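Local coordinates for protein guanine nucleotide exchange factor SRM1 (Saccharomyces cerevisiae, PDB 3OF7) that promotes the exchange of GDP for GTP on the Ran-type GTPases Gsp1 and Gsp2, binds chromatin and controls RNA metabolism and nuclear transport, at residues Ile206-Phe218 against Val259-Ala271. Residues are numbered along the deposited sequence; the frame is centred on the assembly and turned at random.
Sequences IVQLAPGKDHILF and VKYIASGENHCFA
The hairpins 206-218 and 259-271 pack face to face in neighbouring blades of the propeller, a buried contact between successive RCC1 repeats. Their first strands, 206-211 and 261-264, run nearly parallel at 18°. Gln208 reaches across at one end. With CG anti to the backbone N (chi1 -163°), its extended chain brings OE1 to Ile262 N at 3.0 Å, a nearly straight bond (165°). Its NE2 lies by the Tyr261 ring, 3.4 Å from CE1, and is hydrogen-bonded to the Tyr23 hydroxyl. A leucine here would probably leave Ile262 N and the Tyr23 hydroxyl without these partners. Ile262 points into the opposing hairpin. Its CD1 touches Ala210 CB at 3.8 Å and also meets Leu217 CB. Leu217 CD1 in turn rests on Cys269 CB at 3.7 Å. A water joins Leu209 O to Ile262 O. At the turns, Lys213 N donates to Glu266 O at 2.9 Å. Here Lys213 CB packs on Glu266 CB. Glu266 OE2 is hydrogen-bonded to Ser386, and Lys213 NZ, in one of two modelled conformers, forms a salt bridge with Asp157. Such blade-to-blade packing through the inner hairpins is characteristic of the seven-bladed RCC1 beta-propeller.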
ATOM      1  N   ILE A 206       5.344  19.022  -0.314  1.00 21.70           N
ATOM      2  CA  ILE A 206       4.992  17.647  -0.660  1.00 20.26           C
ATOM      3  C   ILE A 206       3.531  17.414  -0.265  1.00 19.34           C
ATOM      4  O   ILE A 206       3.112  17.813   0.824  1.00 19.34           O
ATOM      5  CB  ILE A 206       5.929  16.638   0.040  1.00 20.17           C
ATOM      6  CG1 ILE A 206       7.394  16.928  -0.330  1.00 19.91           C
ATOM      7  CG2 ILE A 206       5.518  15.184  -0.301  1.00 19.22           C
ATOM      8  CD1 ILE A 206       7.648  17.054  -1.857  1.00 19.73           C
ATOM      9  N   VAL A 207       2.769  16.790  -1.157  1.00 18.52           N
ATOM     10  CA  VAL A 207       1.325  16.600  -0.962  1.00 17.72           C
ATOM     11  C   VAL A 207       0.893  15.128  -0.848  1.00 17.01           C
ATOM     12  O   VAL A 207      -0.173  14.830  -0.297  1.00 16.40           O
ATOM     13  CB  VAL A 207       0.501  17.302  -2.074  1.00 17.57           C
ATOM     14  CG1 VAL A 207       0.808  18.806  -2.106  1.00 19.10           C
ATOM     15  CG2 VAL A 207       0.744  16.658  -3.454  1.00 18.07           C
ATOM     16  N   GLN A 208       1.719  14.214  -1.360  1.00 15.92           N
ATOM     17  CA  GLN A 208       1.367  12.791  -1.371  1.00 15.09           C
ATOM     18  C   GLN A 208       2.587  11.874  -1.390  1.00 14.80           C
ATOM     19  O   GLN A 208       3.614  12.200  -1.997  1.00 14.47           O
ATOM     20  CB  GLN A 208       0.471  12.459  -2.562  1.00 15.33           C
ATOM     21  CG  GLN A 208      -0.268  11.126  -2.411  1.00 16.15           C
ATOM     22  CD  GLN A 208      -0.844  10.599  -3.702  1.00 17.57           C
ATOM     23  OE1 GLN A 208      -0.610  11.143  -4.786  1.00 19.56           O
ATOM     24  NE2 GLN A 208      -1.606   9.519  -3.596  1.00 20.31           N
ATOM     25  N   LEU A 209       2.443  10.724  -0.735  1.00 14.13           N
ATOM     26  CA  LEU A 209       3.485   9.693  -0.709  1.00 14.11           C
ATOM     27  C   LEU A 209       3.012   8.441  -1.437  1.00 13.80           C
ATOM     28  O   LEU A 209       1.807   8.177  -1.495  1.00 14.21           O
ATOM     29  CB  LEU A 209       3.841   9.335   0.737  1.00 13.80           C
ATOM     30  CG  LEU A 209       4.043  10.462   1.753  1.00 14.32           C
ATOM     31  CD1 LEU A 209       4.232   9.900   3.156  1.00 15.64           C
ATOM     32  CD2 LEU A 209       5.244  11.337   1.385  1.00 15.46           C
ATOM     33  N   ALA A 210       3.951   7.677  -1.993  1.00 13.17           N
ATOM     34  CA  ALA A 210       3.635   6.333  -2.517  1.00 12.79           C
ATOM     35  C   ALA A 210       4.799   5.370  -2.242  1.00 12.62           C
ATOM     36  O   ALA A 210       5.824   5.429  -2.933  1.00 12.63           O
ATOM     37  CB  ALA A 210       3.312   6.386  -4.015  1.00 12.73           C
ATOM     38  N   PRO A 211       4.652   4.497  -1.221  1.00 12.51           N
ATOM     39  CA  PRO A 211       5.719   3.562  -0.865  1.00 12.33           C
ATOM     40  C   PRO A 211       5.775   2.320  -1.747  1.00 12.53           C
ATOM     41  O   PRO A 211       4.742   1.771  -2.134  1.00 12.28           O
ATOM     42  CB  PRO A 211       5.370   3.154   0.567  1.00 12.35           C
ATOM     43  CG  PRO A 211       3.878   3.306   0.653  1.00 11.89           C
ATOM     44  CD  PRO A 211       3.528   4.454  -0.261  1.00 12.17           C
ATOM     45  N   GLY A 212       6.987   1.891  -2.075  1.00 12.26           N
ATOM     46  CA  GLY A 212       7.167   0.603  -2.741  1.00 12.57           C
ATOM     47  C   GLY A 212       7.748  -0.402  -1.774  1.00 12.36           C
ATOM     48  O   GLY A 212       7.482  -0.345  -0.574  1.00 12.83           O
ATOM     49  N   LYS A 213       8.567  -1.313  -2.294  1.00 12.48           N
ATOM     50  CA  LYS A 213       9.262  -2.292  -1.460  0.50 12.35           C
ATOM     51  C   LYS A 213      10.514  -1.679  -0.832  1.00 12.07           C
ATOM     52  O   LYS A 213      10.700  -1.740   0.379  1.00 11.65           O
ATOM     53  CB  LYS A 213       9.638  -3.528  -2.278  0.50 12.60           C
ATOM     54  CG  LYS A 213      10.465  -4.562  -1.521  0.50 13.54           C
ATOM     55  CD  LYS A 213      10.993  -5.640  -2.464  0.50 15.38           C
ATOM     56  CE  LYS A 213      11.809  -6.678  -1.710  0.50 15.63           C
ATOM     57  NZ  LYS A 213      10.963  -7.580  -0.874  0.50 17.05           N
ATOM     58  N   ASP A 214      11.375  -1.103  -1.665  1.00 12.49           N
ATOM     59  CA  ASP A 214      12.600  -0.458  -1.176  1.00 12.89           C
ATOM     60  C   ASP A 214      12.871   0.871  -1.884  1.00 13.18           C
ATOM     61  O   ASP A 214      14.023   1.239  -2.160  1.00 13.06           O
ATOM     62  CB  ASP A 214      13.803  -1.414  -1.263  1.00 13.01           C
ATOM     63  CG  ASP A 214      13.846  -2.406  -0.108  1.00 12.95           C
ATOM     64  OD1 ASP A 214      13.911  -1.974   1.063  1.00 14.01           O
ATOM     65  OD2 ASP A 214      13.835  -3.631  -0.381  1.00 13.89           O
ATOM     66  N   HIS A 215      11.785   1.580  -2.169  1.00 13.03           N
ATOM     67  CA  HIS A 215      11.829   2.937  -2.678  1.00 13.38           C
ATOM     68  C   HIS A 215      10.539   3.614  -2.250  1.00 13.33           C
ATOM     69  O   HIS A 215       9.559   2.944  -1.897  1.00 12.64           O
ATOM     70  CB  HIS A 215      11.907   2.944  -4.209  1.00 13.42           C
ATOM     71  CG  HIS A 215      10.644   2.487  -4.864  1.00 14.47           C
ATOM     72  ND1 HIS A 215       9.664   3.361  -5.288  1.00 16.77           N
ATOM     73  CD2 HIS A 215      10.179   1.245  -5.126  1.00 13.62           C
ATOM     74  CE1 HIS A 215       8.659   2.675  -5.801  1.00 13.03           C
ATOM     75  NE2 HIS A 215       8.948   1.389  -5.714  1.00 16.14           N
ATOM     76  N   ILE A 216      10.529   4.937  -2.314  1.00 13.19           N
ATOM     77  CA  ILE A 216       9.330   5.704  -2.044  1.00 13.59           C
ATOM     78  C   ILE A 216       9.254   6.850  -3.057  1.00 13.97           C
ATOM     79  O   ILE A 216      10.287   7.415  -3.454  1.00 14.34           O
ATOM     80  CB  ILE A 216       9.286   6.177  -0.548  1.00 13.74           C
ATOM     81  CG1 ILE A 216       8.004   6.981  -0.247  1.00 13.57           C
ATOM     82  CG2 ILE A 216      10.572   6.946  -0.175  1.00 13.55           C
ATOM     83  CD1 ILE A 216       7.792   7.259   1.244  1.00 14.34           C
ATOM     84  N   LEU A 217       8.036   7.151  -3.498  1.00 14.44           N
ATOM     85  CA  LEU A 217       7.765   8.274  -4.393  1.00 14.61           C
ATOM     86  C   LEU A 217       7.115   9.408  -3.603  1.00 15.02           C
ATOM     87  O   LEU A 217       6.412   9.157  -2.628  1.00 14.47           O
ATOM     88  CB  LEU A 217       6.833   7.845  -5.521  1.00 14.24           C
ATOM     89  CG  LEU A 217       7.205   6.649  -6.406  1.00 14.64           C
ATOM     90  CD1 LEU A 217       6.143   6.463  -7.434  1.00 14.80           C
ATOM     91  CD2 LEU A 217       8.554   6.882  -7.083  1.00 15.35           C
ATOM     92  N   PHE A 218       7.379  10.645  -4.025  1.00 15.67           N
ATOM     93  CA  PHE A 218       6.769  11.849  -3.444  1.00 16.40           C
ATOM     94  C   PHE A 218       6.180  12.677  -4.582  1.00 16.66           C
ATOM     95  O   PHE A 218       6.733  12.707  -5.694  1.00 17.04           O
ATOM     96  CB  PHE A 218       7.795  12.731  -2.704  1.00 16.31           C
ATOM     97  CG  PHE A 218       8.586  12.029  -1.626  1.00 16.94           C
ATOM     98  CD1 PHE A 218       8.163  12.059  -0.301  1.00 17.57           C
ATOM     99  CD2 PHE A 218       9.778  11.371  -1.928  1.00 17.24           C
ATOM    100  CE1 PHE A 218       8.899  11.433   0.712  1.00 17.09           C
ATOM    101  CE2 PHE A 218      10.520  10.728  -0.927  1.00 16.99           C
ATOM    102  CZ  PHE A 218      10.079  10.759   0.397  1.00 17.59           C
ATOM    103  N   VAL A 259       1.651  15.797 -12.611  1.00 21.57           N
ATOM    104  CA  VAL A 259       1.006  14.631 -12.005  1.00 20.43           C
ATOM    105  C   VAL A 259       0.103  15.036 -10.837  1.00 19.78           C
ATOM    106  O   VAL A 259       0.471  15.889 -10.044  1.00 19.76           O
ATOM    107  CB  VAL A 259       2.075  13.609 -11.540  1.00 20.57           C
ATOM    108  CG1 VAL A 259       1.433  12.444 -10.758  1.00 19.93           C
ATOM    109  CG2 VAL A 259       2.842  13.081 -12.745  1.00 20.69           C
ATOM    110  N   LYS A 260      -1.079  14.421 -10.741  1.00 19.57           N
ATOM    111  CA  LYS A 260      -2.002  14.725  -9.643  0.50 19.21           C
ATOM    112  C   LYS A 260      -2.157  13.576  -8.646  1.00 18.94           C
ATOM    113  O   LYS A 260      -2.714  13.759  -7.564  1.00 18.74           O
ATOM    114  CB  LYS A 260      -3.371  15.184 -10.166  0.50 19.48           C
ATOM    115  CG  LYS A 260      -4.153  14.170 -10.996  0.50 20.04           C
ATOM    116  CD  LYS A 260      -5.635  14.538 -10.992  0.50 21.79           C
ATOM    117  CE  LYS A 260      -6.464  13.581 -11.825  0.50 21.90           C
ATOM    118  NZ  LYS A 260      -6.264  13.821 -13.274  0.50 22.28           N
ATOM    119  N   TYR A 261      -1.663  12.396  -9.010  1.00 18.10           N
ATOM    120  CA  TYR A 261      -1.779  11.232  -8.141  1.00 17.29           C
ATOM    121  C   TYR A 261      -0.665  10.239  -8.429  1.00 16.92           C
ATOM    122  O   TYR A 261      -0.374   9.939  -9.585  1.00 17.15           O
ATOM    123  CB  TYR A 261      -3.148  10.569  -8.332  1.00 17.21           C
ATOM    124  CG  TYR A 261      -3.341   9.250  -7.601  1.00 17.15           C
ATOM    125  CD1 TYR A 261      -3.687   9.220  -6.249  1.00 18.48           C
ATOM    126  CD2 TYR A 261      -3.201   8.034  -8.274  1.00 16.51           C
ATOM    127  CE1 TYR A 261      -3.877   8.000  -5.574  1.00 19.41           C
ATOM    128  CE2 TYR A 261      -3.386   6.814  -7.619  1.00 17.19           C
ATOM    129  CZ  TYR A 261      -3.729   6.807  -6.267  1.00 17.48           C
ATOM    130  OH  TYR A 261      -3.908   5.606  -5.622  1.00 17.98           O
ATOM    131  N   ILE A 262      -0.060   9.723  -7.368  1.00 16.72           N
ATOM    132  CA  ILE A 262       0.970   8.687  -7.505  1.00 16.17           C
ATOM    133  C   ILE A 262       0.582   7.437  -6.713  1.00 16.02           C
ATOM    134  O   ILE A 262      -0.089   7.523  -5.683  1.00 15.51           O
ATOM    135  CB  ILE A 262       2.370   9.185  -7.075  1.00 15.76           C
ATOM    136  CG1 ILE A 262       2.325   9.836  -5.690  1.00 15.69           C
ATOM    137  CG2 ILE A 262       2.957  10.165  -8.120  1.00 16.57           C
ATOM    138  CD1 ILE A 262       3.697  10.031  -5.047  1.00 14.96           C
ATOM    139  N   ALA A 263       1.004   6.281  -7.209  1.00 15.65           N
ATOM    140  CA  ALA A 263       0.824   5.021  -6.500  1.00 15.66           C
ATOM    141  C   ALA A 263       1.998   4.147  -6.870  1.00 15.84           C
ATOM    142  O   ALA A 263       2.620   4.354  -7.919  1.00 16.76           O
ATOM    143  CB  ALA A 263      -0.488   4.354  -6.898  1.00 15.64           C
ATOM    144  N   SER A 264       2.301   3.167  -6.022  1.00 15.70           N
ATOM    145  CA  SER A 264       3.452   2.311  -6.252  1.00 15.46           C
ATOM    146  C   SER A 264       3.158   0.868  -5.868  1.00 15.57           C
ATOM    147  O   SER A 264       2.515   0.613  -4.845  1.00 15.41           O
ATOM    148  CB  SER A 264       4.651   2.838  -5.458  1.00 15.41           C
ATOM    149  OG  SER A 264       5.830   2.143  -5.816  1.00 17.67           O
ATOM    150  N   GLY A 265       3.597  -0.061  -6.716  1.00 14.85           N
ATOM    151  CA  GLY A 265       3.765  -1.459  -6.320  1.00 14.27           C
ATOM    152  C   GLY A 265       5.146  -1.628  -5.698  1.00 14.38           C
ATOM    153  O   GLY A 265       5.793  -0.638  -5.321  1.00 13.76           O
ATOM    154  N   GLU A 266       5.614  -2.869  -5.589  1.00 14.17           N
ATOM    155  CA  GLU A 266       6.896  -3.115  -4.939  1.00 14.19           C
ATOM    156  C   GLU A 266       8.061  -2.495  -5.721  1.00 13.90           C
ATOM    157  O   GLU A 266       8.860  -1.736  -5.160  1.00 13.19           O
ATOM    158  CB  GLU A 266       7.106  -4.610  -4.692  1.00 14.44           C
ATOM    159  CG  GLU A 266       6.150  -5.138  -3.628  1.00 15.18           C
ATOM    160  CD  GLU A 266       6.543  -6.487  -3.053  1.00 18.04           C
ATOM    161  OE1 GLU A 266       7.612  -7.033  -3.405  1.00 18.70           O
ATOM    162  OE2 GLU A 266       5.761  -7.000  -2.225  1.00 19.56           O
ATOM    163  N   ASN A 267       8.123  -2.807  -7.010  1.00 14.25           N
ATOM    164  CA  ASN A 267       9.215  -2.359  -7.878  1.00 15.32           C
ATOM    165  C   ASN A 267       8.715  -1.711  -9.173  1.00 15.18           C
ATOM    166  O   ASN A 267       9.472  -1.552 -10.140  1.00 15.68           O
ATOM    167  CB  ASN A 267      10.141  -3.541  -8.195  1.00 15.07           C
ATOM    168  CG  ASN A 267      10.790  -4.118  -6.957  1.00 16.98           C
ATOM    169  OD1 ASN A 267      11.362  -3.392  -6.137  1.00 18.17           O
ATOM    170  ND2 ASN A 267      10.703  -5.439  -6.807  1.00 18.89           N
ATOM    171  N   HIS A 268       7.434  -1.350  -9.193  1.00 14.87           N
ATOM    172  CA  HIS A 268       6.852  -0.618 -10.318  1.00 14.65           C
ATOM    173  C   HIS A 268       5.937   0.470  -9.782  1.00 15.14           C
ATOM    174  O   HIS A 268       5.506   0.410  -8.621  1.00 15.18           O
ATOM    175  CB  HIS A 268       6.109  -1.548 -11.284  1.00 14.63           C
ATOM    176  CG  HIS A 268       4.938  -2.258 -10.676  1.00 14.96           C
ATOM    177  ND1 HIS A 268       3.640  -2.040 -11.090  1.00 15.51           N
ATOM    178  CD2 HIS A 268       4.870  -3.193  -9.700  1.00 12.46           C
ATOM    179  CE1 HIS A 268       2.822  -2.807 -10.389  1.00 12.11           C
ATOM    180  NE2 HIS A 268       3.544  -3.516  -9.540  1.00 14.90           N
ATOM    181  N   CYS A 269       5.634   1.455 -10.623  1.00 14.91           N
ATOM    182  CA  CYS A 269       5.030   2.691 -10.148  1.00 15.62           C
ATOM    183  C   CYS A 269       3.995   3.227 -11.120  1.00 15.73           C
ATOM    184  O   CYS A 269       4.006   2.888 -12.302  1.00 15.80           O
ATOM    185  CB  CYS A 269       6.117   3.749  -9.948  1.00 15.31           C
ATOM    186  SG  CYS A 269       7.519   3.208  -8.957  1.00 16.26           S
ATOM    187  N   PHE A 270       3.114   4.077 -10.604  1.00 16.18           N
ATOM    188  CA  PHE A 270       2.060   4.698 -11.393  1.00 16.73           C
ATOM    189  C   PHE A 270       1.987   6.187 -11.129  1.00 17.51           C
ATOM    190  O   PHE A 270       2.205   6.647 -10.000  1.00 17.78           O
ATOM    191  CB  PHE A 270       0.707   4.072 -11.068  1.00 16.39           C
ATOM    192  CG  PHE A 270       0.585   2.660 -11.515  1.00 16.95           C
ATOM    193  CD1 PHE A 270       0.142   2.368 -12.795  1.00 16.48           C
ATOM    194  CD2 PHE A 270       0.939   1.617 -10.661  1.00 16.08           C
ATOM    195  CE1 PHE A 270       0.044   1.060 -13.227  1.00 17.13           C
ATOM    196  CE2 PHE A 270       0.839   0.304 -11.085  1.00 15.26           C
ATOM    197  CZ  PHE A 270       0.395   0.024 -12.362  1.00 17.32           C
ATOM    198  N   ALA A 271       1.674   6.936 -12.183  1.00 18.54           N
ATOM    199  CA  ALA A 271       1.391   8.358 -12.057  1.00 19.54           C
ATOM    200  C   ALA A 271       0.206   8.715 -12.949  1.00 20.32           C
ATOM    201  O   ALA A 271       0.114   8.265 -14.093  1.00 20.26           O
ATOM    202  CB  ALA A 271       2.610   9.187 -12.411  1.00 19.19           C
TER
HETATM  203  O   HOH W   1       0.100   6.324  -3.219  1.00 24.17           O
HETATM  204  O   HOH W   2       2.063   1.691  -1.995  1.00 33.11           O
HETATM  205  O   HOH W   3       8.430  -9.048  -1.785  1.00 33.48           O